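Local coordinates for protein synthesis inhibitor I (Hordeum vulgare, PDB 4FBC) that belongs to the plant ribosome-inactivating proteins, inhibitors of protein synthesis, and holds adenosine monophosphate in a pocket at its core, at residues N86-G91 against A177-T182; G117-L122 against T169-V174; K128-A133 against I203-K208. The protein carries 3 engineered substitutions. All blocks are in the same frame, centred on the assembly; numbering follows the deposited sequence.

Contact 1 of 3, residues N86-G91 against A177-T182. With AMP (adenosine monophosphate), chain E.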
loop_
_atom_site.group_PDB
_atom_site.type_symbol
_atom_site.label_atom_id
_atom_site.label_comp_id
_atom_site.label_asym_id
_atom_site.label_seq_id
_atom_site.Cartn_x
_atom_site.Cartn_y
_atom_site.Cartn_z
ATOM N N ASN A 86 -8.211 0.296 -2.543
ATOM C CA ASN A 86 -7.485 1.395 -1.901
ATOM C C ASN A 86 -6.167 0.986 -1.232
ATOM O O ASN A 86 -5.524 1.807 -0.586
ATOM C CB ASN A 86 -8.388 2.147 -0.907
ATOM C CG ASN A 86 -8.862 1.270 0.228
ATOM O OD1 ASN A 86 -8.380 0.152 0.402
ATOM N ND2 ASN A 86 -9.819 1.775 1.021
ATOM N N ILE A 87 -5.772 -0.276 -1.409
ATOM C CA ILE A 87 -4.516 -0.817 -0.870
ATOM C C ILE A 87 -4.409 -0.730 0.668
ATOM O O ILE A 87 -3.322 -0.603 1.232
ATOM C CB ILE A 87 -3.276 -0.201 -1.576
ATOM C CG1 ILE A 87 -3.577 0.038 -3.065
ATOM C CG2 ILE A 87 -2.045 -1.127 -1.426
ATOM C CD1 ILE A 87 -2.420 0.743 -3.834
ATOM N N TYR A 88 -5.547 -0.823 1.354
ATOM C CA TYR A 88 -5.539 -0.848 2.815
ATOM C C TYR A 88 -5.199 -2.227 3.314
ATOM O O TYR A 88 -5.822 -3.201 2.903
ATOM C CB TYR A 88 -6.911 -0.502 3.385
ATOM C CG TYR A 88 -7.256 0.965 3.425
ATOM C CD1 TYR A 88 -6.628 1.874 2.594
ATOM C CD2 TYR A 88 -8.230 1.434 4.302
ATOM C CE1 TYR A 88 -6.957 3.218 2.629
ATOM C CE2 TYR A 88 -8.568 2.773 4.347
ATOM C CZ TYR A 88 -7.927 3.660 3.508
ATOM O OH TYR A 88 -8.262 4.993 3.542
ATOM N N LEU A 89 -4.239 -2.305 4.230
ATOM C CA LEU A 89 -3.950 -3.561 4.913
ATOM C C LEU A 89 -5.044 -3.785 5.948
ATOM O O LEU A 89 -5.340 -2.887 6.728
ATOM C CB LEU A 89 -2.603 -3.477 5.623
ATOM C CG LEU A 89 -2.207 -4.681 6.479
ATOM C CD1 LEU A 89 -2.110 -5.975 5.652
ATOM C CD2 LEU A 89 -0.891 -4.382 7.212
ATOM N N GLU A 90 -5.638 -4.974 5.967
ATOM C CA GLU A 90 -6.667 -5.255 6.975
ATOM C C GLU A 90 -6.478 -6.566 7.724
ATOM O O GLU A 90 -6.998 -6.728 8.829
ATOM C CB GLU A 90 -8.072 -5.185 6.371
ATOM C CG GLU A 90 -8.520 -3.787 5.951
ATOM C CD GLU A 90 -8.637 -2.804 7.114
ATOM O OE1 GLU A 90 -8.635 -3.227 8.291
ATOM O OE2 GLU A 90 -8.729 -1.591 6.844
ATOM N N GLY A 91 -5.730 -7.494 7.136
ATOM C CA GLY A 91 -5.520 -8.792 7.752
ATOM C C GLY A 91 -4.132 -9.371 7.543
ATOM O O GLY A 91 -3.447 -9.033 6.576
ATOM N N ALA A 177 5.048 1.646 -0.406
ATOM C CA ALA A 177 5.961 1.374 -1.522
ATOM C C ALA A 177 5.180 1.195 -2.823
ATOM O O ALA A 177 5.572 1.707 -3.873
ATOM C CB ALA A 177 6.779 0.138 -1.226
ATOM N N THR A 178 4.076 0.462 -2.762
ATOM C CA THR A 178 3.217 0.292 -3.940
ATOM C C THR A 178 2.648 1.642 -4.396
ATOM O O THR A 178 2.667 1.977 -5.588
ATOM C CB THR A 178 2.087 -0.719 -3.641
ATOM O OG1 THR A 178 2.654 -2.014 -3.382
ATOM C CG2 THR A 178 1.123 -0.821 -4.803
ATOM N N ARG A 179 2.158 2.435 -3.444
ATOM C CA ARG A 179 1.560 3.724 -3.773
ATOM C C ARG A 179 2.529 4.753 -4.351
ATOM O O ARG A 179 2.137 5.565 -5.187
ATOM C CB ARG A 179 0.906 4.325 -2.535
ATOM C CG ARG A 179 -0.386 3.630 -2.131
ATOM C CD ARG A 179 -0.762 4.039 -0.723
ATOM N NE ARG A 179 -2.050 3.471 -0.310
ATOM C CZ ARG A 179 -2.366 3.187 0.949
ATOM N NH1 ARG A 179 -1.490 3.412 1.916
ATOM N NH2 ARG A 179 -3.565 2.689 1.242
ATOM N N PHE A 180 3.778 4.731 -3.896
ATOM C CA PHE A 180 4.729 5.799 -4.213
ATOM C C PHE A 180 6.059 5.296 -4.734
ATOM O O PHE A 180 6.705 4.470 -4.088
ATOM C CB PHE A 180 5.008 6.651 -2.968
ATOM C CG PHE A 180 3.799 7.334 -2.433
ATOM C CD1 PHE A 180 3.289 8.457 -3.072
ATOM C CD2 PHE A 180 3.155 6.842 -1.308
ATOM C CE1 PHE A 180 2.150 9.083 -2.585
ATOM C CE2 PHE A 180 2.023 7.461 -0.821
ATOM C CZ PHE A 180 1.528 8.583 -1.460
ATOM N N GLN A 181 6.467 5.812 -5.890
ATOM C CA GLN A 181 7.783 5.485 -6.461
ATOM C C GLN A 181 8.908 6.018 -5.589
ATOM O O GLN A 181 10.022 5.484 -5.589
ATOM C CB GLN A 181 7.919 6.060 -7.876
ATOM C CG GLN A 181 6.837 5.591 -8.851
ATOM C CD GLN A 181 7.243 5.800 -10.293
ATOM O OE1 GLN A 181 8.175 5.154 -10.779
ATOM N NE2 GLN A 181 6.561 6.709 -10.986
ATOM N N THR A 182 8.628 7.091 -4.860
ATOM C CA THR A 182 9.620 7.647 -3.940
ATOM C C THR A 182 9.910 6.639 -2.830
ATOM O O THR A 182 11.075 6.327 -2.542
ATOM C CB THR A 182 9.123 8.950 -3.322
ATOM O OG1 THR A 182 7.757 8.774 -2.935
ATOM C CG2 THR A 182 9.230 10.108 -4.317
HETATM P P AMP E . -8.751 7.494 6.152
HETATM O O1P AMP E . -8.544 7.188 7.622
HETATM O O2P AMP E . -9.222 8.881 5.768
HETATM O O3P AMP E . -9.679 6.461 5.544
HETATM O "O5'" AMP E . -7.424 7.136 5.342
HETATM C "C5'" AMP E . -6.485 8.142 4.983
HETATM C "C4'" AMP E . -5.253 7.537 4.354
HETATM O "O4'" AMP E . -4.529 6.768 5.350
HETATM C "C3'" AMP E . -5.505 6.545 3.224
HETATM O "O3'" AMP E . -5.734 7.174 1.971
HETATM C "C2'" AMP E . -4.260 5.670 3.253
HETATM O "O2'" AMP E . -3.175 6.322 2.592
HETATM C "C1'" AMP E . -3.957 5.620 4.757
HETATM N N9 AMP E . -4.525 4.418 5.415
HETATM C C8 AMP E . -5.522 4.409 6.330
HETATM N N7 AMP E . -5.807 3.150 6.756
HETATM C C5 AMP E . -4.965 2.313 6.109
HETATM C C6 AMP E . -4.711 0.847 6.091
HETATM N N6 AMP E . -5.441 0.002 6.869
HETATM N N1 AMP E . -3.725 0.385 5.273
HETATM C C2 AMP E . -3.000 1.216 4.492
HETATM N N3 AMP E . -3.170 2.552 4.463
HETATM C C4 AMP E . -4.116 3.153 5.238
#
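The pocket for adenosine monophosphate is bounded here by R179, at the end of helix 157-179, which reaches N86, I87 and Y88 in the turn leading into strand 89-93. R179 NH2 donates to the backbone O of N86 at 2.8 Å. This bond is nearly straight (165° at the hydrogen), with the acceptor in the guanidinium plane and the donor in the carbonyl plane. I87 O is 3.3 Å from the same NH2 but badly angled; it accepts from N175 instead. R179 NH1 bonds to AMP N3 at 3.2 Å and is also salt-bridged to E176, so the guanidinium is gripped at both terminal nitrogens and its rotation is fixed. AMP O2' lies over one guanidinium face, toward the rim. The Y88 ring stands almost perpendicular to that group (88°) and presents its edge, CD1 being 3.4 Å from R179 NH2. N86 ND2 sits over the centre of one Y88 face, and the adenine lies over the other, with AMP C5 above the ring centre. At the far end of the ring, Y88 OH bonds to AMP O3P at 2.9 Å. An Asx turn, Y88 N to N86 OD1, shapes the chain on the way to L89, whose backbone takes the edge of the base: N donates to AMP N1, and O accepts from AMP N6 at 2.9 Å. The aliphatic part of R179, extended from CG to NE, runs past I87 in the opposite direction, with its CG 3.9 Å from I87 CD1. That methyl also meets T178 CG2. Behind this layer I87 packs on L39 of helix 25-39 and I82 of strand 78-83, and T178 leans on I35; W214, at the start of helix 214-225, forms a cation-pi pair with R179.

Contact 2 of 3, residues G117-L122 against T169-V174. With AMP (adenosine monophosphate), chain E.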
loop_
_atom_site.group_PDB
_atom_site.type_symbol
_atom_site.label_atom_id
_atom_site.label_comp_id
_atom_site.label_asym_id
_atom_site.label_seq_id
_atom_site.Cartn_x
_atom_site.Cartn_y
_atom_site.Cartn_z
ATOM N N GLY A 117 -5.291 0.093 12.010
ATOM C CA GLY A 117 -4.283 0.158 10.963
ATOM C C GLY A 117 -3.899 1.539 10.462
ATOM O O GLY A 117 -3.171 1.659 9.475
ATOM N N THR A 118 -4.375 2.592 11.120
ATOM C CA THR A 118 -3.965 3.942 10.733
ATOM C C THR A 118 -2.676 4.284 11.466
ATOM O O THR A 118 -2.384 3.702 12.508
ATOM C CB THR A 118 -5.039 5.010 11.059
ATOM O OG1 THR A 118 -5.081 5.244 12.470
ATOM C CG2 THR A 118 -6.413 4.569 10.571
ATOM N N TYR A 119 -1.906 5.230 10.941
ATOM C CA TYR A 119 -0.669 5.600 11.616
ATOM C C TYR A 119 -0.921 6.262 12.975
ATOM O O TYR A 119 -0.091 6.160 13.878
ATOM C CB TYR A 119 0.230 6.449 10.708
ATOM C CG TYR A 119 0.702 5.671 9.503
ATOM C CD1 TYR A 119 1.391 4.472 9.659
ATOM C CD2 TYR A 119 0.438 6.117 8.213
ATOM C CE1 TYR A 119 1.812 3.746 8.569
ATOM C CE2 TYR A 119 0.864 5.397 7.106
ATOM C CZ TYR A 119 1.547 4.213 7.296
ATOM O OH TYR A 119 1.974 3.485 6.210
ATOM N N ARG A 120 -2.068 6.917 13.136
ATOM C CA ARG A 120 -2.430 7.403 14.467
ATOM C C ARG A 120 -2.608 6.240 15.442
ATOM O O ARG A 120 -2.119 6.290 16.576
ATOM C CB ARG A 120 -3.696 8.258 14.456
ATOM C CG ARG A 120 -4.013 8.762 15.864
ATOM C CD ARG A 120 -5.392 9.380 16.003
ATOM N NE ARG A 120 -5.581 9.923 17.349
ATOM C CZ ARG A 120 -6.101 9.247 18.371
ATOM N NH1 ARG A 120 -6.507 7.991 18.211
ATOM N NH2 ARG A 120 -6.226 9.833 19.555
ATOM N N ASP A 121 -3.302 5.193 15.000
ATOM C CA ASP A 121 -3.460 3.983 15.807
ATOM C C ASP A 121 -2.107 3.356 16.145
ATOM O O ASP A 121 -1.861 2.963 17.282
ATOM C CB ASP A 121 -4.310 2.936 15.073
ATOM C CG ASP A 121 -5.724 3.405 14.789
ATOM O OD1 ASP A 121 -6.238 4.280 15.525
ATOM O OD2 ASP A 121 -6.328 2.882 13.826
ATOM N N LEU A 122 -1.236 3.263 15.140
ATOM C CA LEU A 122 0.018 2.518 15.253
ATOM C C LEU A 122 1.151 3.265 15.958
ATOM O O LEU A 122 1.933 2.664 16.697
ATOM C CB LEU A 122 0.484 2.089 13.856
ATOM C CG LEU A 122 -0.473 1.148 13.132
ATOM C CD1 LEU A 122 -0.096 1.058 11.676
ATOM C CD2 LEU A 122 -0.426 -0.226 13.764
ATOM N N THR A 169 6.005 -1.200 9.891
ATOM C CA THR A 169 7.129 -1.537 9.015
ATOM C C THR A 169 6.618 -2.094 7.688
ATOM O O THR A 169 7.056 -1.668 6.611
ATOM C CB THR A 169 8.056 -2.575 9.678
ATOM O OG1 THR A 169 8.589 -2.027 10.895
ATOM C CG2 THR A 169 9.212 -2.932 8.732
ATOM N N LEU A 170 5.677 -3.031 7.756
ATOM C CA LEU A 170 5.139 -3.625 6.540
ATOM C C LEU A 170 4.293 -2.655 5.721
ATOM O O LEU A 170 4.327 -2.688 4.494
ATOM C CB LEU A 170 4.352 -4.897 6.852
ATOM C CG LEU A 170 5.129 -6.000 7.559
ATOM C CD1 LEU A 170 4.301 -7.269 7.630
ATOM C CD2 LEU A 170 6.465 -6.264 6.844
ATOM N N LEU A 171 3.521 -1.806 6.394
ATOM C CA LEU A 171 2.711 -0.817 5.693
ATOM C C LEU A 171 3.601 0.051 4.819
ATOM O O LEU A 171 3.280 0.325 3.656
ATOM C CB LEU A 171 1.953 0.054 6.698
ATOM C CG LEU A 171 0.626 -0.550 7.126
ATOM C CD1 LEU A 171 0.009 0.297 8.218
ATOM C CD2 LEU A 171 -0.306 -0.646 5.945
ATOM N N LEU A 172 4.735 0.460 5.379
ATOM C CA LEU A 172 5.665 1.309 4.659
ATOM C C LEU A 172 6.374 0.558 3.539
ATOM O O LEU A 172 6.479 1.067 2.423
ATOM C CB LEU A 172 6.666 1.944 5.626
ATOM C CG LEU A 172 6.081 3.099 6.437
ATOM C CD1 LEU A 172 6.911 3.322 7.690
ATOM C CD2 LEU A 172 6.035 4.370 5.592
ATOM N N MET A 173 6.818 -0.666 3.817
ATOM C CA MET A 173 7.659 -1.386 2.854
ATOM C C MET A 173 6.873 -2.140 1.786
ATOM O O MET A 173 7.436 -2.550 0.759
ATOM C CB MET A 173 8.629 -2.306 3.598
ATOM C CG MET A 173 9.602 -1.513 4.478
ATOM S SD MET A 173 10.825 -2.558 5.291
ATOM C CE MET A 173 12.038 -2.761 3.968
ATOM N N VAL A 174 5.573 -2.312 2.014
ATOM C CA VAL A 174 4.699 -2.930 1.024
ATOM C C VAL A 174 3.663 -1.933 0.493
ATOM O O VAL A 174 3.703 -1.551 -0.670
ATOM C CB VAL A 174 4.001 -4.196 1.576
ATOM C CG1 VAL A 174 3.060 -4.792 0.538
ATOM C CG2 VAL A 174 5.031 -5.233 2.002
HETATM P P AMP E . -8.751 7.494 6.152
HETATM O O1P AMP E . -8.544 7.188 7.622
HETATM O O2P AMP E . -9.222 8.881 5.768
HETATM O O3P AMP E . -9.679 6.461 5.544
HETATM O "O5'" AMP E . -7.424 7.136 5.342
HETATM C "C5'" AMP E . -6.485 8.142 4.983
HETATM C "C4'" AMP E . -5.253 7.537 4.354
HETATM O "O4'" AMP E . -4.529 6.768 5.350
HETATM C "C3'" AMP E . -5.505 6.545 3.224
HETATM O "O3'" AMP E . -5.734 7.174 1.971
HETATM C "C2'" AMP E . -4.260 5.670 3.253
HETATM O "O2'" AMP E . -3.175 6.322 2.592
HETATM C "C1'" AMP E . -3.957 5.620 4.757
HETATM N N9 AMP E . -4.525 4.418 5.415
HETATM C C8 AMP E . -5.522 4.409 6.330
HETATM N N7 AMP E . -5.807 3.150 6.756
HETATM C C5 AMP E . -4.965 2.313 6.109
HETATM C C6 AMP E . -4.711 0.847 6.091
HETATM N N6 AMP E . -5.441 0.002 6.869
HETATM N N1 AMP E . -3.725 0.385 5.273
HETATM C C2 AMP E . -3.000 1.216 4.492
HETATM N N3 AMP E . -3.170 2.552 4.463
HETATM C C4 AMP E . -4.116 3.153 5.238
#
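L171, on helix 157-179, carries this contact with G117, Y119 and L122 at the start of helix 119-123. Its CB lies 3.5 Å from Y119 OH, the phenol end having slid past the leucine in the opposite direction. From there the chain stretches on, with CD1 anti to CA (chi2 174°), and the two methyls part company. CD1 goes to the protein: it is 3.5 Å from L122 CD1, which crosses it at a slant. The same methyl is 3.7 Å from G117 O and 3.9 Å from Y119 CE1, so one carbon is wedged among three residues of the facing segment. CD2 goes to the ligand, approaching AMP C2 to 3.6 Å and adding an apolar border to the adenine pocket. G117 O lies 3.8 Å from AMP C6, on the side of the adenine opposite Y88, so the base is held between that ring and this backbone. Y119 OH hydrogen-bonds to E176, one turn further along helix 157-179 than L172, and also touches L172 CG. T118 and D121 form a capping box that fixes the entry to helix 119-123: D121 N donates to T118 OG1 at 3.1 Å (165° at the hydrogen), and the return bond, T118 N to D121 OD2, is weak. Helix 157-179 widens to a pi-type turn at 171-174. Its other side, through L170, meets L139 and L146 of helix 136-147 and L69 of strand 64-70, while L122 extends the packing along the helix to V167 and T168, and L172 reaches V132.

Contact 3 of 3, residues K128-A133 against I203-K208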
loop_
_atom_site.group_PDB
_atom_site.type_symbol
_atom_site.label_atom_id
_atom_site.label_comp_id
_atom_site.label_asym_id
_atom_site.label_seq_id
_atom_site.Cartn_x
_atom_site.Cartn_y
_atom_site.Cartn_z
ATOM N N LYS A 128 4.819 10.921 13.065
ATOM C CA LYS A 128 5.910 10.078 13.563
ATOM C C LYS A 128 6.483 9.095 12.535
ATOM O O LYS A 128 7.348 8.289 12.871
ATOM C CB LYS A 128 5.473 9.318 14.818
ATOM C CG LYS A 128 4.807 10.199 15.858
ATOM C CD LYS A 128 5.220 9.811 17.270
ATOM C CE LYS A 128 5.459 11.053 18.121
ATOM N NZ LYS A 128 4.244 11.911 18.204
ATOM N N LEU A 129 6.002 9.158 11.295
ATOM C CA LEU A 129 6.473 8.259 10.233
ATOM C C LEU A 129 7.976 8.413 9.990
ATOM O O LEU A 129 8.649 7.484 9.535
ATOM C CB LEU A 129 5.704 8.526 8.931
ATOM C CG LEU A 129 4.287 7.957 8.850
ATOM C CD1 LEU A 129 3.547 8.489 7.626
ATOM C CD2 LEU A 129 4.349 6.450 8.812
ATOM N N THR A 130 8.492 9.596 10.298
ATOM C CA THR A 130 9.908 9.896 10.117
ATOM C C THR A 130 10.783 9.208 11.175
ATOM O O THR A 130 12.009 9.318 11.136
ATOM C CB THR A 130 10.152 11.419 10.114
ATOM O OG1 THR A 130 9.299 12.046 11.085
ATOM C CG2 THR A 130 9.852 11.998 8.741
ATOM N N ASN A 131 10.146 8.495 12.103
ATOM C CA ASN A 131 10.841 7.810 13.198
ATOM C C ASN A 131 10.982 6.308 12.975
ATOM O O ASN A 131 11.661 5.623 13.748
ATOM C CB ASN A 131 10.114 8.032 14.532
ATOM C CG ASN A 131 10.147 9.478 14.995
ATOM O OD1 ASN A 131 11.072 10.226 14.674
ATOM N ND2 ASN A 131 9.132 9.879 15.762
ATOM N N VAL A 132 10.332 5.792 11.934
ATOM C CA VAL A 132 10.295 4.349 11.706
ATOM C C VAL A 132 11.479 3.856 10.873
ATOM O O VAL A 132 11.620 4.210 9.702
ATOM C CB VAL A 132 8.991 3.924 10.999
ATOM C CG1 VAL A 132 8.905 2.409 10.908
ATOM C CG2 VAL A 132 7.780 4.489 11.737
ATOM N N ALA A 133 12.317 3.017 11.474
ATOM C CA ALA A 133 13.445 2.430 10.753
ATOM C C ALA A 133 12.964 1.402 9.735
ATOM O O ALA A 133 12.225 0.472 10.075
ATOM C CB ALA A 133 14.427 1.793 11.720
ATOM N N ILE A 203 12.396 7.594 6.444
ATOM C CA ILE A 203 11.940 8.496 5.389
ATOM C C ILE A 203 12.036 9.950 5.841
ATOM O O ILE A 203 11.962 10.249 7.039
ATOM C CB ILE A 203 10.480 8.190 4.949
ATOM C CG1 ILE A 203 9.482 8.668 6.009
ATOM C CG2 ILE A 203 10.295 6.704 4.644
ATOM C CD1 ILE A 203 8.038 8.328 5.679
ATOM N N GLY A 204 12.195 10.857 4.885
ATOM C CA GLY A 204 12.244 12.279 5.185
ATOM C C GLY A 204 10.861 12.897 5.197
ATOM O O GLY A 204 9.863 12.194 5.020
ATOM N N ASN A 205 10.798 14.210 5.393
ATOM C CA ASN A 205 9.521 14.915 5.492
ATOM C C ASN A 205 8.690 14.937 4.214
ATOM O O ASN A 205 7.457 14.928 4.287
ATOM C CB ASN A 205 9.731 16.351 5.987
ATOM C CG ASN A 205 10.071 16.410 7.461
ATOM O OD1 ASN A 205 9.761 15.488 8.216
ATOM N ND2 ASN A 205 10.717 17.497 7.877
ATOM N N GLU A 206 9.348 14.984 3.055
ATOM C CA GLU A 206 8.626 14.975 1.778
ATOM C C GLU A 206 7.837 13.682 1.598
ATOM O O GLU A 206 6.652 13.718 1.251
ATOM C CB GLU A 206 9.577 15.177 0.587
ATOM C CG GLU A 206 10.257 16.540 0.525
ATOM C CD GLU A 206 11.518 16.611 1.367
ATOM O OE1 GLU A 206 11.876 15.600 2.004
ATOM O OE2 GLU A 206 12.158 17.684 1.393
ATOM N N MET A 207 8.488 12.544 1.844
ATOM C CA MET A 207 7.813 11.254 1.736
ATOM C C MET A 207 6.739 11.071 2.808
ATOM O O MET A 207 5.695 10.469 2.541
ATOM C CB MET A 207 8.810 10.084 1.743
ATOM C CG MET A 207 9.476 9.872 0.388
ATOM S SD MET A 207 10.516 8.395 0.364
ATOM C CE MET A 207 11.829 8.895 1.462
ATOM N N LYS A 208 6.989 11.594 4.012
ATOM C CA LYS A 208 5.965 11.570 5.052
ATOM C C LYS A 208 4.734 12.319 4.559
ATOM O O LYS A 208 3.619 11.819 4.678
ATOM C CB LYS A 208 6.471 12.176 6.374
ATOM C CG LYS A 208 5.353 12.363 7.410
ATOM C CD LYS A 208 5.897 12.693 8.798
ATOM C CE LYS A 208 6.639 14.026 8.821
ATOM N NZ LYS A 208 7.323 14.234 10.143
HETATM O O HOH W 1 10.564 6.213 8.136
HETATM O O HOH W 2 13.452 11.275 8.689
#
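T130 lies across K208 at about a right angle, and both branches of the threonine rest on the lysine chain. T130 OG1 accepts from K208 NZ at 3.1 Å. T130 CG2 also packs against the chain entering the helix, 3.2 Å from I203 O and 3.5 Å from N205 OD1. The K208 chain leaves with CG anti to the backbone N (chi1 171°) and bends at chi3 (64°), which brings its CD and CE over the threonine and turns NZ to OG1. The same NZ is salt-bridged to D127 and weakly bonded to N205 OD1, so the ammonium is shared among three oxygens. The contact joins the loop before strand 134-135 to the N-terminus of helix 205-211, where G204 is the N-cap; these segments flank the short antiparallel pair, one before 134-135 and the other after 200-201. I203, second only to T130 in the surface it buries, sets CD1 4.0 Å from L129 CB, and K208 CG touches the same CB. Between the backbones a water donates to L129 O at 2.7 Å and to V132 O, and accepts from I203 N at 2.9 Å. I203 also packs on F186 of helix 181-190.

How the contacts relate
Contacts 1 and 2 are buried, both draw on helix 157-179, and both touch AMP; they meet where L89 packs on L171. Their chemistry differs: the first is mainly polar, R179 bonding N86 O and AMP and the L89 backbone bonding the base, with I87 packing beside it, whereas the second is leucine packing against a tyrosine, a leucine and a glycine carbonyl. E176 ties them together, as salt-bridge partner of R179 and hydrogen-bond partner of Y119. Contact 3, farther out and partly buried, combines a lysine bond, a bridging water and I203-L129 packing, away from the ligand. It still packs on contact 2, L129 against Y119, and touches contact 1 through M207 and T182.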